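Local structure of reticulocyte-binding protein 2a (Plasmodium vivax, 4Z8N) at residues Ile4-Asp9 with Leu277-Lys282; Asn29-Ile34 with Lys46-Ala51; Asn172-Leu177 with Asp213-Gly218. The protein probably takes part in red-cell invasion by the malaria parasite, this chain being its erythrocyte-binding domain, an elongated helical scaffold. One frame throughout, in Å; residues are numbered along the deposited sequence.

Interaction 1: residues Ile4-Asp9 with Leu277-Lys282; sequences ILRYLD and LKEKGK
Y7 and K280 meet through a bridging water. Their polar ends are too far apart to bond directly, and water 1 spans the gap: it lies 2.7 Å from Y7 OH, in the plane of the ring at its edge, and accepts from K280 NZ at 2.8 Å. The direct approach is looser, Y7 OH coming to 4.1 Å from K280 CE, with the two side chains crossing at about a right angle. Y7 reaches this position with CG lodged between its own backbone N and carbonyl carbon (chi1 59°). The carbonyl oxygen of I4 sits 3.6 Å above the plane of the Y7 ring, over its centre. That same oxygen accepts from Y7 N and L8 N, so one backbone atom both closes the turn and covers a ring face.

Charge makes up the second kind of contact. As modelled, the R6 guanidinium and the E279 carboxylate lie edge-on and nearly coplanar, but NH2 and OE1 are placed too close, so the detail of this salt bridge is doubtful. The other carboxylate oxygen, E279 OE2, meets K280 NZ at 3.5 Å in a salt bridge that includes a weak hydrogen bond, and also accepts from S2. The stronger partner of K280 NZ is E85 of helix 71-85, a salt bridge, so the ammonium is met by two carboxylates and a water, probably stabilising its charge.

Helix 199-237 adds apolar neighbours, I214 touching Y7 while L207 and M211 lie against K280. The 3-10 turn, just before the small two-stranded sheet, is joined to the long C-terminal helix of the erythrocyte-binding domain by the water bridge and by a hydrogen bond between R6 O and T272 OG1, beside a salt-bridge network of R6, E279 and K280 whose R6-E279 link is less certain.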
ATOM      1  N   ILE A   4      -8.008   9.730  -4.401  1.00 32.79           N
ATOM      2  CA  ILE A   4      -7.745   8.373  -4.852  1.00 34.43           C
ATOM      3  C   ILE A   4      -6.428   7.823  -4.289  1.00 37.96           C
ATOM      4  O   ILE A   4      -6.257   6.608  -4.170  1.00 37.24           O
ATOM      5  CB  ILE A   4      -7.736   8.306  -6.402  1.00 39.16           C
ATOM      6  CG1 ILE A   4      -7.915   6.867  -6.889  1.00 42.29           C
ATOM      7  CG2 ILE A   4      -6.475   8.948  -6.975  1.00 36.24           C
ATOM      8  CD1 ILE A   4      -8.130   6.759  -8.386  1.00 40.21           C
ATOM      9  N   LEU A   5      -5.513   8.714  -3.914  1.00 36.98           N
ATOM     10  CA  LEU A   5      -4.209   8.291  -3.401  1.00 35.17           C
ATOM     11  C   LEU A   5      -4.294   7.721  -1.987  1.00 35.45           C
ATOM     12  O   LEU A   5      -3.314   7.191  -1.468  1.00 35.91           O
ATOM     13  CB  LEU A   5      -3.218   9.454  -3.425  1.00 37.34           C
ATOM     14  CG  LEU A   5      -2.795   9.948  -4.808  1.00 40.35           C
ATOM     15  CD1 LEU A   5      -1.536  10.797  -4.715  1.00 41.61           C
ATOM     16  CD2 LEU A   5      -2.591   8.780  -5.756  1.00 39.46           C
ATOM     17  N   ARG A   6      -5.464   7.826  -1.370  1.00 35.79           N
ATOM     18  CA  ARG A   6      -5.674   7.251  -0.046  1.00 33.00           C
ATOM     19  C   ARG A   6      -5.650   5.726  -0.072  1.00 34.99           C
ATOM     20  O   ARG A   6      -5.443   5.089   0.961  1.00 30.71           O
ATOM     21  CB  ARG A   6      -7.001   7.733   0.545  1.00 37.23           C
ATOM     22  CG  ARG A   6      -6.957   9.153   1.084  1.00 44.66           C
ATOM     23  CD  ARG A   6      -8.231   9.502   1.839  1.00 53.51           C
ATOM     24  NE  ARG A   6      -9.408   9.491   0.976  1.00 61.41           N
ATOM     25  CZ  ARG A   6     -10.640   9.762   1.395  1.00 67.13           C
ATOM     26  NH1 ARG A   6     -10.858  10.067   2.668  1.00 70.02           N
ATOM     27  NH2 ARG A   6     -11.656   9.732   0.544  1.00 66.71           N
ATOM     28  N   TYR A   7      -5.857   5.142  -1.251  1.00 35.22           N
ATOM     29  CA  TYR A   7      -5.975   3.688  -1.355  1.00 36.13           C
ATOM     30  C   TYR A   7      -5.304   3.094  -2.589  1.00 33.30           C
ATOM     31  O   TYR A   7      -5.021   1.897  -2.625  1.00 39.99           O
ATOM     32  CB  TYR A   7      -7.454   3.276  -1.342  1.00 37.57           C
ATOM     33  CG  TYR A   7      -8.296   3.880  -2.452  1.00 39.72           C
ATOM     34  CD1 TYR A   7      -8.377   3.278  -3.703  1.00 40.14           C
ATOM     35  CD2 TYR A   7      -9.019   5.048  -2.241  1.00 40.70           C
ATOM     36  CE1 TYR A   7      -9.154   3.828  -4.715  1.00 38.19           C
ATOM     37  CE2 TYR A   7      -9.794   5.605  -3.242  1.00 40.98           C
ATOM     38  CZ  TYR A   7      -9.859   4.993  -4.477  1.00 42.28           C
ATOM     39  OH  TYR A   7     -10.634   5.554  -5.469  1.00 43.18           O
ATOM     40  N   LEU A   8      -5.051   3.914  -3.603  1.00 31.38           N
ATOM     41  CA  LEU A   8      -4.614   3.372  -4.884  1.00 35.29           C
ATOM     42  C   LEU A   8      -3.137   2.992  -4.896  1.00 36.33           C
ATOM     43  O   LEU A   8      -2.260   3.835  -5.072  1.00 41.35           O
ATOM     44  CB  LEU A   8      -4.900   4.359  -6.018  1.00 37.02           C
ATOM     45  CG  LEU A   8      -4.620   3.793  -7.415  1.00 39.45           C
ATOM     46  CD1 LEU A   8      -5.371   2.485  -7.637  1.00 36.11           C
ATOM     47  CD2 LEU A   8      -4.971   4.802  -8.495  1.00 38.12           C
ATOM     48  N   ASP A   9      -2.883   1.705  -4.705  1.00 33.69           N
ATOM     49  CA  ASP A   9      -1.558   1.129  -4.876  1.00 34.01           C
ATOM     50  C   ASP A   9      -1.668   0.019  -5.912  1.00 39.13           C
ATOM     51  O   ASP A   9      -2.771  -0.423  -6.224  1.00 39.72           O
ATOM     52  CB  ASP A   9      -1.012   0.590  -3.553  1.00 30.12           C
ATOM     53  CG  ASP A   9      -0.782   1.683  -2.529  1.00 34.92           C
ATOM     54  OD1 ASP A   9      -0.425   2.811  -2.930  1.00 36.19           O
ATOM     55  OD2 ASP A   9      -0.953   1.417  -1.322  1.00 38.54           O
ATOM     56  N   LEU A 277     -13.166   3.820   2.311  1.00 34.14           N
ATOM     57  CA  LEU A 277     -14.346   2.962   2.331  1.00 36.13           C
ATOM     58  C   LEU A 277     -15.541   3.648   2.989  1.00 41.91           C
ATOM     59  O   LEU A 277     -16.677   3.496   2.539  1.00 42.99           O
ATOM     60  CB  LEU A 277     -14.033   1.653   3.050  1.00 42.95           C
ATOM     61  CG  LEU A 277     -13.093   0.719   2.291  1.00 40.79           C
ATOM     62  CD1 LEU A 277     -12.752  -0.482   3.148  1.00 38.07           C
ATOM     63  CD2 LEU A 277     -13.732   0.285   0.979  1.00 38.06           C
ATOM     64  N   LYS A 278     -15.276   4.400   4.054  1.00 43.59           N
ATOM     65  CA  LYS A 278     -16.308   5.179   4.734  1.00 45.52           C
ATOM     66  C   LYS A 278     -16.934   6.204   3.795  1.00 47.43           C
ATOM     67  O   LYS A 278     -18.156   6.358   3.756  1.00 49.95           O
ATOM     68  CB  LYS A 278     -15.724   5.881   5.965  1.00 50.95           C
ATOM     69  CG  LYS A 278     -16.604   6.976   6.556  1.00 53.66           C
ATOM     70  CD  LYS A 278     -17.938   6.433   7.043  1.00 57.38           C
ATOM     71  CE  LYS A 278     -18.749   7.517   7.734  1.00 64.39           C
ATOM     72  NZ  LYS A 278     -20.204   7.207   7.734  1.00 66.19           N
ATOM     73  N   GLU A 279     -16.088   6.905   3.047  1.00 46.53           N
ATOM     74  CA  GLU A 279     -16.555   7.898   2.089  1.00 51.31           C
ATOM     75  C   GLU A 279     -17.435   7.259   1.019  1.00 42.85           C
ATOM     76  O   GLU A 279     -18.517   7.758   0.718  1.00 41.93           O
ATOM     77  CB  GLU A 279     -15.373   8.614   1.431  1.00 59.86           C
ATOM     78  CG  GLU A 279     -15.785   9.605   0.352  1.00 72.27           C
ATOM     79  CD  GLU A 279     -14.858   9.585  -0.852  1.00 80.67           C
ATOM     80  OE1 GLU A 279     -13.626   9.540  -0.655  1.00 84.74           O
ATOM     81  OE2 GLU A 279     -15.362   9.609  -1.995  1.00 82.97           O
ATOM     82  N   LYS A 280     -16.962   6.151   0.454  1.00 34.47           N
ATOM     83  CA  LYS A 280     -17.692   5.460  -0.605  1.00 35.66           C
ATOM     84  C   LYS A 280     -18.960   4.817  -0.056  1.00 33.40           C
ATOM     85  O   LYS A 280     -19.997   4.811  -0.716  1.00 34.67           O
ATOM     86  CB  LYS A 280     -16.815   4.393  -1.265  1.00 32.15           C
ATOM     87  CG  LYS A 280     -15.461   4.878  -1.764  1.00 34.65           C
ATOM     88  CD  LYS A 280     -15.579   5.887  -2.884  1.00 39.30           C
ATOM     89  CE  LYS A 280     -14.217   6.149  -3.514  1.00 39.06           C
ATOM     90  NZ  LYS A 280     -14.234   7.352  -4.381  1.00 39.94           N
ATOM     91  N   GLY A 281     -18.864   4.273   1.153  1.00 33.61           N
ATOM     92  CA  GLY A 281     -19.992   3.635   1.811  1.00 30.54           C
ATOM     93  C   GLY A 281     -21.155   4.581   2.033  1.00 33.11           C
ATOM     94  O   GLY A 281     -22.306   4.238   1.762  1.00 34.74           O
ATOM     95  N   LYS A 282     -20.856   5.780   2.522  1.00 34.23           N
ATOM     96  CA  LYS A 282     -21.881   6.800   2.717  1.00 41.56           C
ATOM     97  C   LYS A 282     -22.607   7.102   1.408  1.00 40.13           C
ATOM     98  O   LYS A 282     -23.833   7.213   1.379  1.00 39.14           O
ATOM     99  CB  LYS A 282     -21.270   8.084   3.285  1.00 45.56           C
ATOM    100  CG  LYS A 282     -22.182   9.294   3.168  1.00 55.51           C
ATOM    101  CD  LYS A 282     -21.628  10.500   3.913  1.00 63.63           C
ATOM    102  CE  LYS A 282     -22.522  11.718   3.719  1.00 68.08           C
ATOM    103  NZ  LYS A 282     -22.101  12.870   4.566  1.00 73.67           N
TER
HETATM  104  O   HOH W   1     -11.636   8.080  -5.103  1.00 37.91           O

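Interaction 2: residues Asn29-Ile34 with Lys46-Ala51; sequences NYFAEI and KNYDEA
Y48 reaches across to the backbone of F31, its hydroxyl donating to F31 O over 2.6 Å. The donor lies in the carbonyl plane on a lone pair, with a C=O...donor angle of 115°, and the acceptor sits at the edge of the phenol ring. I34 packs over one face of that ring: its CG2 makes a CH-pi contact 4.0 Å from the ring centroid and 25° off the normal, while I34 CB is 3.6 Å from Y48 OH. On the F31 side, CB lies 3.5 Å from the same hydroxyl, which is thus gripped by one bond and flanked by two aliphatic carbons.

Behind this first shell, the torsions set the reach. Y48 extends toward helix 26-37 because its CG is turned opposite the backbone N (chi1 -176°). I34 has branches for two rings, CG2 for Y48 and CG1 for the face of Y30, 3.7 Å above its plane and offset toward the rim of the ring.

Farther out, F129 of helix 119-136 meets F31 edge-to-face, and I133 of that helix touches both F31 and Y48. Y52 and V56 of helix 42-69 also touch F31, while Y30 turns to F254 and A257 of helix 246-297.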
ATOM      1  N   ASN A  29      11.866   2.272   2.214  1.00 41.80           N
ATOM      2  CA  ASN A  29      11.526   2.241   3.625  1.00 42.70           C
ATOM      3  C   ASN A  29      12.580   1.458   4.400  1.00 39.69           C
ATOM      4  O   ASN A  29      12.989   1.847   5.492  1.00 41.20           O
ATOM      5  CB  ASN A  29      10.145   1.617   3.825  1.00 49.35           C
ATOM      6  CG  ASN A  29       9.490   2.058   5.115  1.00 53.92           C
ATOM      7  OD1 ASN A  29       9.995   1.791   6.204  1.00 63.37           O
ATOM      8  ND2 ASN A  29       8.350   2.727   4.999  1.00 52.62           N
ATOM      9  N   TYR A  30      13.019   0.353   3.810  1.00 34.19           N
ATOM     10  CA  TYR A  30      14.038  -0.499   4.406  1.00 36.58           C
ATOM     11  C   TYR A  30      15.370   0.239   4.569  1.00 38.25           C
ATOM     12  O   TYR A  30      16.021   0.140   5.611  1.00 37.31           O
ATOM     13  CB  TYR A  30      14.223  -1.761   3.558  1.00 34.16           C
ATOM     14  CG  TYR A  30      15.419  -2.604   3.939  1.00 37.27           C
ATOM     15  CD1 TYR A  30      15.373  -3.453   5.036  1.00 36.30           C
ATOM     16  CD2 TYR A  30      16.591  -2.559   3.192  1.00 43.00           C
ATOM     17  CE1 TYR A  30      16.459  -4.225   5.387  1.00 42.61           C
ATOM     18  CE2 TYR A  30      17.686  -3.331   3.537  1.00 46.62           C
ATOM     19  CZ  TYR A  30      17.613  -4.161   4.634  1.00 46.67           C
ATOM     20  OH  TYR A  30      18.694  -4.932   4.984  1.00 48.51           O
ATOM     21  N   PHE A  31      15.768   0.986   3.543  1.00 34.31           N
ATOM     22  CA  PHE A  31      17.031   1.716   3.581  1.00 41.43           C
ATOM     23  C   PHE A  31      17.015   2.794   4.661  1.00 42.31           C
ATOM     24  O   PHE A  31      18.048   3.099   5.260  1.00 43.08           O
ATOM     25  CB  PHE A  31      17.333   2.337   2.214  1.00 40.21           C
ATOM     26  CG  PHE A  31      17.549   1.326   1.124  1.00 40.65           C
ATOM     27  CD1 PHE A  31      18.126   0.097   1.403  1.00 43.32           C
ATOM     28  CD2 PHE A  31      17.166   1.600  -0.180  1.00 41.18           C
ATOM     29  CE1 PHE A  31      18.326  -0.839   0.402  1.00 42.45           C
ATOM     30  CE2 PHE A  31      17.361   0.668  -1.187  1.00 43.09           C
ATOM     31  CZ  PHE A  31      17.943  -0.553  -0.895  1.00 43.62           C
ATOM     32  N   ALA A  32      15.840   3.365   4.909  1.00 37.78           N
ATOM     33  CA  ALA A  32      15.682   4.362   5.960  1.00 40.12           C
ATOM     34  C   ALA A  32      15.811   3.718   7.337  1.00 41.69           C
ATOM     35  O   ALA A  32      16.356   4.319   8.261  1.00 43.93           O
ATOM     36  CB  ALA A  32      14.339   5.072   5.828  1.00 40.44           C
ATOM     37  N   GLU A  33      15.314   2.491   7.463  1.00 40.61           N
ATOM     38  CA  GLU A  33      15.389   1.754   8.723  1.00 42.01           C
ATOM     39  C   GLU A  33      16.823   1.389   9.083  1.00 44.03           C
ATOM     40  O   GLU A  33      17.232   1.525  10.237  1.00 43.59           O
ATOM     41  CB  GLU A  33      14.535   0.484   8.659  1.00 38.98           C
ATOM     42  CG  GLU A  33      13.044   0.756   8.665  1.00 41.37           C
ATOM     43  CD  GLU A  33      12.603   1.517   9.900  1.00 45.28           C
ATOM     44  OE1 GLU A  33      13.116   1.216  11.000  1.00 47.62           O
ATOM     45  OE2 GLU A  33      11.753   2.422   9.770  1.00 43.72           O
ATOM     46  N   ILE A  34      17.580   0.924   8.094  1.00 43.11           N
ATOM     47  CA  ILE A  34      18.983   0.576   8.294  1.00 46.06           C
ATOM     48  C   ILE A  34      19.774   1.792   8.770  1.00 49.48           C
ATOM     49  O   ILE A  34      20.683   1.672   9.595  1.00 47.34           O
ATOM     50  CB  ILE A  34      19.614   0.017   7.000  1.00 45.65           C
ATOM     51  CG1 ILE A  34      18.992  -1.332   6.645  1.00 48.42           C
ATOM     52  CG2 ILE A  34      21.120  -0.152   7.153  1.00 47.13           C
ATOM     53  CD1 ILE A  34      19.236  -2.403   7.686  1.00 46.48           C
ATOM     54  N   LYS A  46      28.832   6.187   9.364  1.00 61.62           N
ATOM     55  CA  LYS A  46      29.291   7.307   8.543  1.00 64.95           C
ATOM     56  C   LYS A  46      29.386   6.886   7.079  1.00 63.76           C
ATOM     57  O   LYS A  46      29.006   7.649   6.186  1.00 66.56           O
ATOM     58  CB  LYS A  46      30.641   7.866   9.030  1.00 68.12           C
ATOM     59  CG  LYS A  46      31.509   6.916   9.820  1.00 73.16           C
ATOM     60  CD  LYS A  46      32.697   7.613  10.495  1.00 80.63           C
ATOM     61  CE  LYS A  46      32.257   8.441  11.702  1.00 80.54           C
ATOM     62  NZ  LYS A  46      33.396   8.844  12.581  1.00 78.39           N
ATOM     63  N   ASN A  47      29.887   5.678   6.835  1.00 60.48           N
ATOM     64  CA  ASN A  47      29.955   5.158   5.476  1.00 60.98           C
ATOM     65  C   ASN A  47      28.571   4.980   4.861  1.00 57.78           C
ATOM     66  O   ASN A  47      28.367   5.272   3.681  1.00 58.31           O
ATOM     67  CB  ASN A  47      30.714   3.829   5.437  1.00 63.91           C
ATOM     68  CG  ASN A  47      32.215   4.008   5.570  1.00 71.81           C
ATOM     69  OD1 ASN A  47      32.763   5.037   5.178  1.00 75.86           O
ATOM     70  ND2 ASN A  47      32.891   2.992   6.101  1.00 71.24           N
ATOM     71  N   TYR A  48      27.617   4.510   5.661  1.00 54.11           N
ATOM     72  CA  TYR A  48      26.269   4.284   5.157  1.00 52.59           C
ATOM     73  C   TYR A  48      25.585   5.600   4.815  1.00 54.84           C
ATOM     74  O   TYR A  48      24.947   5.715   3.769  1.00 52.90           O
ATOM     75  CB  TYR A  48      25.423   3.506   6.166  1.00 53.40           C
ATOM     76  CG  TYR A  48      24.042   3.167   5.644  1.00 52.15           C
ATOM     77  CD1 TYR A  48      23.839   2.057   4.836  1.00 54.39           C
ATOM     78  CD2 TYR A  48      22.945   3.963   5.950  1.00 52.29           C
ATOM     79  CE1 TYR A  48      22.580   1.743   4.350  1.00 54.45           C
ATOM     80  CE2 TYR A  48      21.682   3.659   5.468  1.00 51.01           C
ATOM     81  CZ  TYR A  48      21.508   2.548   4.670  1.00 51.99           C
ATOM     82  OH  TYR A  48      20.257   2.238   4.189  1.00 49.31           O
ATOM     83  N   ASP A  49      25.715   6.586   5.698  1.00 55.80           N
ATOM     84  CA  ASP A  49      25.115   7.896   5.469  1.00 61.10           C
ATOM     85  C   ASP A  49      25.650   8.515   4.184  1.00 62.00           C
ATOM     86  O   ASP A  49      24.919   9.181   3.450  1.00 62.05           O
ATOM     87  CB  ASP A  49      25.374   8.830   6.655  1.00 65.37           C
ATOM     88  CG  ASP A  49      24.599   8.427   7.897  1.00 68.20           C
ATOM     89  OD1 ASP A  49      23.573   7.728   7.761  1.00 62.06           O
ATOM     90  OD2 ASP A  49      25.016   8.812   9.012  1.00 72.95           O
ATOM     91  N   GLU A  50      26.929   8.276   3.914  1.00 62.13           N
ATOM     92  CA  GLU A  50      27.573   8.779   2.709  1.00 66.71           C
ATOM     93  C   GLU A  50      27.052   8.061   1.467  1.00 64.21           C
ATOM     94  O   GLU A  50      26.757   8.693   0.452  1.00 69.84           O
ATOM     95  CB  GLU A  50      29.091   8.623   2.814  1.00 72.44           C
ATOM     96  CG  GLU A  50      29.863   9.193   1.636  1.00 80.24           C
ATOM     97  CD  GLU A  50      31.363   9.023   1.788  1.00 89.67           C
ATOM     98  OE1 GLU A  50      31.823   7.868   1.912  1.00 91.24           O
ATOM     99  OE2 GLU A  50      32.084  10.044   1.786  1.00 93.17           O
ATOM    100  N   ALA A  51      26.939   6.740   1.556  1.00 57.18           N
ATOM    101  CA  ALA A  51      26.449   5.933   0.443  1.00 56.17           C
ATOM    102  C   ALA A  51      24.958   6.168   0.202  1.00 53.80           C
ATOM    103  O   ALA A  51      24.498   6.170  -0.941  1.00 54.14           O
ATOM    104  CB  ALA A  51      26.718   4.461   0.702  1.00 52.78           C
TER

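Interaction 3: residues Asn172-Leu177 with Asp213-Gly218; sequences NYLSTL and DIITIG
I215 lies against L174 and L177, and its side chain can be followed outward from a CB that points at helix 168-194. There the chain divides. The CG2 branch stops early, 4.1 Å from the carbonyl oxygen L174 O. CG1, turned away from the I215 carbonyl carbon (chi1 -70°), passes 4.4 Å from L174 CD2, an ordinary apolar contact. With chi2 extended, CD1 goes on to the neighbouring backbone, where it rests 3.8 Å from L174 O and 4.2 Å from L177 C; L177 CB is slightly farther off. Within residues 172-177, the nearest atoms to the tip belong to the main chain.

The two helices follow each other in sequence, linked by a short connection, and form an antiparallel helical hairpin within the Rh5-type coiled-coil domain. Their local axes come to 10.3 Å at an angle of 149° between N-to-C directions.

L174 answers from the other helix. One of its methyls, CD1, reaches G218, 3.7 Å from the carbonyl carbon G218 C, so the leucine meets bare backbone where no side chain intervenes. Around this pair, L181 and K178 of helix 168-194 also touch I215, T222 touches L174, and M211 touches L177. L277 of helix 246-297 packs on both L174 and I214, bringing a third helix to the seam.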
ATOM      1  N   ASN A 172     -11.158  -7.894  10.097  1.00 47.95           N
ATOM      2  CA  ASN A 172     -12.565  -8.193  10.324  1.00 48.48           C
ATOM      3  C   ASN A 172     -13.469  -7.184   9.637  1.00 43.35           C
ATOM      4  O   ASN A 172     -14.512  -7.548   9.099  1.00 38.80           O
ATOM      5  CB  ASN A 172     -12.873  -8.240  11.822  1.00 52.56           C
ATOM      6  CG  ASN A 172     -12.206  -9.411  12.514  1.00 58.46           C
ATOM      7  OD1 ASN A 172     -11.916 -10.432  11.890  1.00 60.41           O
ATOM      8  ND2 ASN A 172     -11.961  -9.270  13.810  1.00 60.53           N
ATOM      9  N   TYR A 173     -13.068  -5.918   9.645  1.00 42.07           N
ATOM     10  CA  TYR A 173     -13.850  -4.896   8.960  1.00 39.85           C
ATOM     11  C   TYR A 173     -13.880  -5.151   7.456  1.00 37.59           C
ATOM     12  O   TYR A 173     -14.952  -5.190   6.853  1.00 33.95           O
ATOM     13  CB  TYR A 173     -13.302  -3.497   9.245  1.00 40.74           C
ATOM     14  CG  TYR A 173     -14.072  -2.402   8.537  1.00 44.34           C
ATOM     15  CD1 TYR A 173     -15.441  -2.257   8.729  1.00 47.20           C
ATOM     16  CD2 TYR A 173     -13.433  -1.520   7.676  1.00 43.78           C
ATOM     17  CE1 TYR A 173     -16.152  -1.261   8.081  1.00 49.02           C
ATOM     18  CE2 TYR A 173     -14.134  -0.521   7.026  1.00 45.86           C
ATOM     19  CZ  TYR A 173     -15.493  -0.396   7.233  1.00 50.13           C
ATOM     20  OH  TYR A 173     -16.195   0.596   6.588  1.00 51.47           O
ATOM     21  N   LEU A 174     -12.703  -5.326   6.856  1.00 35.43           N
ATOM     22  CA  LEU A 174     -12.601  -5.584   5.420  1.00 33.60           C
ATOM     23  C   LEU A 174     -13.412  -6.806   5.006  1.00 31.95           C
ATOM     24  O   LEU A 174     -14.152  -6.764   4.024  1.00 35.98           O
ATOM     25  CB  LEU A 174     -11.140  -5.771   5.007  1.00 34.50           C
ATOM     26  CG  LEU A 174     -10.229  -4.550   5.124  1.00 37.40           C
ATOM     27  CD1 LEU A 174      -8.823  -4.875   4.632  1.00 37.98           C
ATOM     28  CD2 LEU A 174     -10.811  -3.379   4.357  1.00 36.56           C
ATOM     29  N   SER A 175     -13.267  -7.886   5.767  1.00 31.96           N
ATOM     30  CA  SER A 175     -13.952  -9.141   5.480  1.00 34.75           C
ATOM     31  C   SER A 175     -15.471  -9.005   5.594  1.00 38.35           C
ATOM     32  O   SER A 175     -16.218  -9.537   4.773  1.00 33.24           O
ATOM     33  CB  SER A 175     -13.449 -10.234   6.423  1.00 37.02           C
ATOM     34  OG  SER A 175     -14.207 -11.422   6.289  1.00 40.58           O
ATOM     35  N   THR A 176     -15.920  -8.288   6.618  1.00 35.34           N
ATOM     36  CA  THR A 176     -17.346  -8.134   6.869  1.00 38.75           C
ATOM     37  C   THR A 176     -17.983  -7.186   5.854  1.00 36.38           C
ATOM     38  O   THR A 176     -19.090  -7.430   5.369  1.00 33.26           O
ATOM     39  CB  THR A 176     -17.603  -7.628   8.302  1.00 40.24           C
ATOM     40  OG1 THR A 176     -17.068  -8.572   9.236  1.00 44.67           O
ATOM     41  CG2 THR A 176     -19.083  -7.481   8.564  1.00 39.33           C
ATOM     42  N   LEU A 177     -17.275  -6.114   5.522  1.00 35.77           N
ATOM     43  CA  LEU A 177     -17.764  -5.173   4.523  1.00 35.99           C
ATOM     44  C   LEU A 177     -17.785  -5.816   3.140  1.00 35.56           C
ATOM     45  O   LEU A 177     -18.719  -5.608   2.365  1.00 34.66           O
ATOM     46  CB  LEU A 177     -16.908  -3.906   4.506  1.00 39.96           C
ATOM     47  CG  LEU A 177     -17.443  -2.767   3.634  1.00 45.36           C
ATOM     48  CD1 LEU A 177     -18.835  -2.359   4.096  1.00 43.61           C
ATOM     49  CD2 LEU A 177     -16.497  -1.577   3.659  1.00 47.27           C
ATOM     50  N   ASP A 213     -12.610  -3.331  -5.052  1.00 42.74           N
ATOM     51  CA  ASP A 213     -11.225  -3.137  -5.493  1.00 45.59           C
ATOM     52  C   ASP A 213     -10.354  -2.562  -4.385  1.00 41.34           C
ATOM     53  O   ASP A 213      -9.203  -2.963  -4.214  1.00 44.42           O
ATOM     54  CB  ASP A 213     -11.168  -2.217  -6.713  1.00 49.06           C
ATOM     55  CG  ASP A 213     -11.669  -2.887  -7.971  1.00 53.24           C
ATOM     56  OD1 ASP A 213     -11.576  -4.130  -8.063  1.00 57.70           O
ATOM     57  OD2 ASP A 213     -12.156  -2.170  -8.869  1.00 56.09           O
ATOM     58  N   ILE A 214     -10.906  -1.603  -3.651  1.00 39.42           N
ATOM     59  CA  ILE A 214     -10.226  -1.023  -2.500  1.00 42.23           C
ATOM     60  C   ILE A 214      -9.960  -2.097  -1.445  1.00 40.76           C
ATOM     61  O   ILE A 214      -8.880  -2.146  -0.855  1.00 36.90           O
ATOM     62  CB  ILE A 214     -11.052   0.126  -1.882  1.00 41.12           C
ATOM     63  CG1 ILE A 214     -11.099   1.321  -2.834  1.00 47.26           C
ATOM     64  CG2 ILE A 214     -10.470   0.554  -0.552  1.00 35.45           C
ATOM     65  CD1 ILE A 214     -11.978   2.455  -2.344  1.00 47.89           C
ATOM     66  N   ILE A 215     -10.943  -2.962  -1.218  1.00 38.28           N
ATOM     67  CA  ILE A 215     -10.790  -4.057  -0.259  1.00 37.04           C
ATOM     68  C   ILE A 215      -9.687  -5.018  -0.700  1.00 36.38           C
ATOM     69  O   ILE A 215      -8.886  -5.470   0.123  1.00 33.91           O
ATOM     70  CB  ILE A 215     -12.118  -4.820  -0.061  1.00 36.19           C
ATOM     71  CG1 ILE A 215     -13.111  -3.936   0.693  1.00 38.53           C
ATOM     72  CG2 ILE A 215     -11.898  -6.120   0.705  1.00 33.25           C
ATOM     73  CD1 ILE A 215     -14.434  -4.597   0.975  1.00 38.48           C
ATOM     74  N   THR A 216      -9.634  -5.309  -1.997  1.00 33.51           N
ATOM     75  CA  THR A 216      -8.579  -6.157  -2.550  1.00 35.24           C
ATOM     76  C   THR A 216      -7.189  -5.582  -2.259  1.00 34.86           C
ATOM     77  O   THR A 216      -6.292  -6.301  -1.825  1.00 36.98           O
ATOM     78  CB  THR A 216      -8.751  -6.348  -4.067  1.00 36.01           C
ATOM     79  OG1 THR A 216      -9.974  -7.051  -4.321  1.00 43.68           O
ATOM     80  CG2 THR A 216      -7.596  -7.150  -4.643  1.00 39.99           C
ATOM     81  N   ILE A 217      -7.022  -4.282  -2.490  1.00 32.83           N
ATOM     82  CA  ILE A 217      -5.779  -3.595  -2.146  1.00 36.60           C
ATOM     83  C   ILE A 217      -5.525  -3.644  -0.638  1.00 31.41           C
ATOM     84  O   ILE A 217      -4.407  -3.901  -0.190  1.00 29.38           O
ATOM     85  CB  ILE A 217      -5.802  -2.124  -2.608  1.00 43.23           C
ATOM     86  CG1 ILE A 217      -5.942  -2.043  -4.127  1.00 51.72           C
ATOM     87  CG2 ILE A 217      -4.540  -1.402  -2.164  1.00 47.08           C
ATOM     88  CD1 ILE A 217      -6.137  -0.631  -4.645  1.00 52.40           C
ATOM     89  N   GLY A 218      -6.576  -3.399   0.139  1.00 30.71           N
ATOM     90  CA  GLY A 218      -6.487  -3.434   1.587  1.00 35.74           C
ATOM     91  C   GLY A 218      -6.091  -4.797   2.123  1.00 35.12           C
ATOM     92  O   GLY A 218      -5.356  -4.898   3.104  1.00 38.42           O
TER

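In the fold
Interactions 1 and 3 touch, their centres 11 Å apart. Y7 CD1 packs 3.5 Å from I214 CG1, and L277 CD1 lies 3.7 Å from L174 CD2, so the N-terminal turn, helix 246-297 and the hairpin of helices 168-194 and 199-237 meet in one region. Interaction 2 lies on the opposite side of the chain's centre, 33 Å from interaction 1 and 35 Å from interaction 3, centre to centre, and touches neither. In sequence, interaction 1 joins segments near the chain's two ends and encloses the other two, which follow in series. All three lie away from the C70-C114 and C142-C146 disulfides and from E120, a calcium ligand in a crystal structure of this protein.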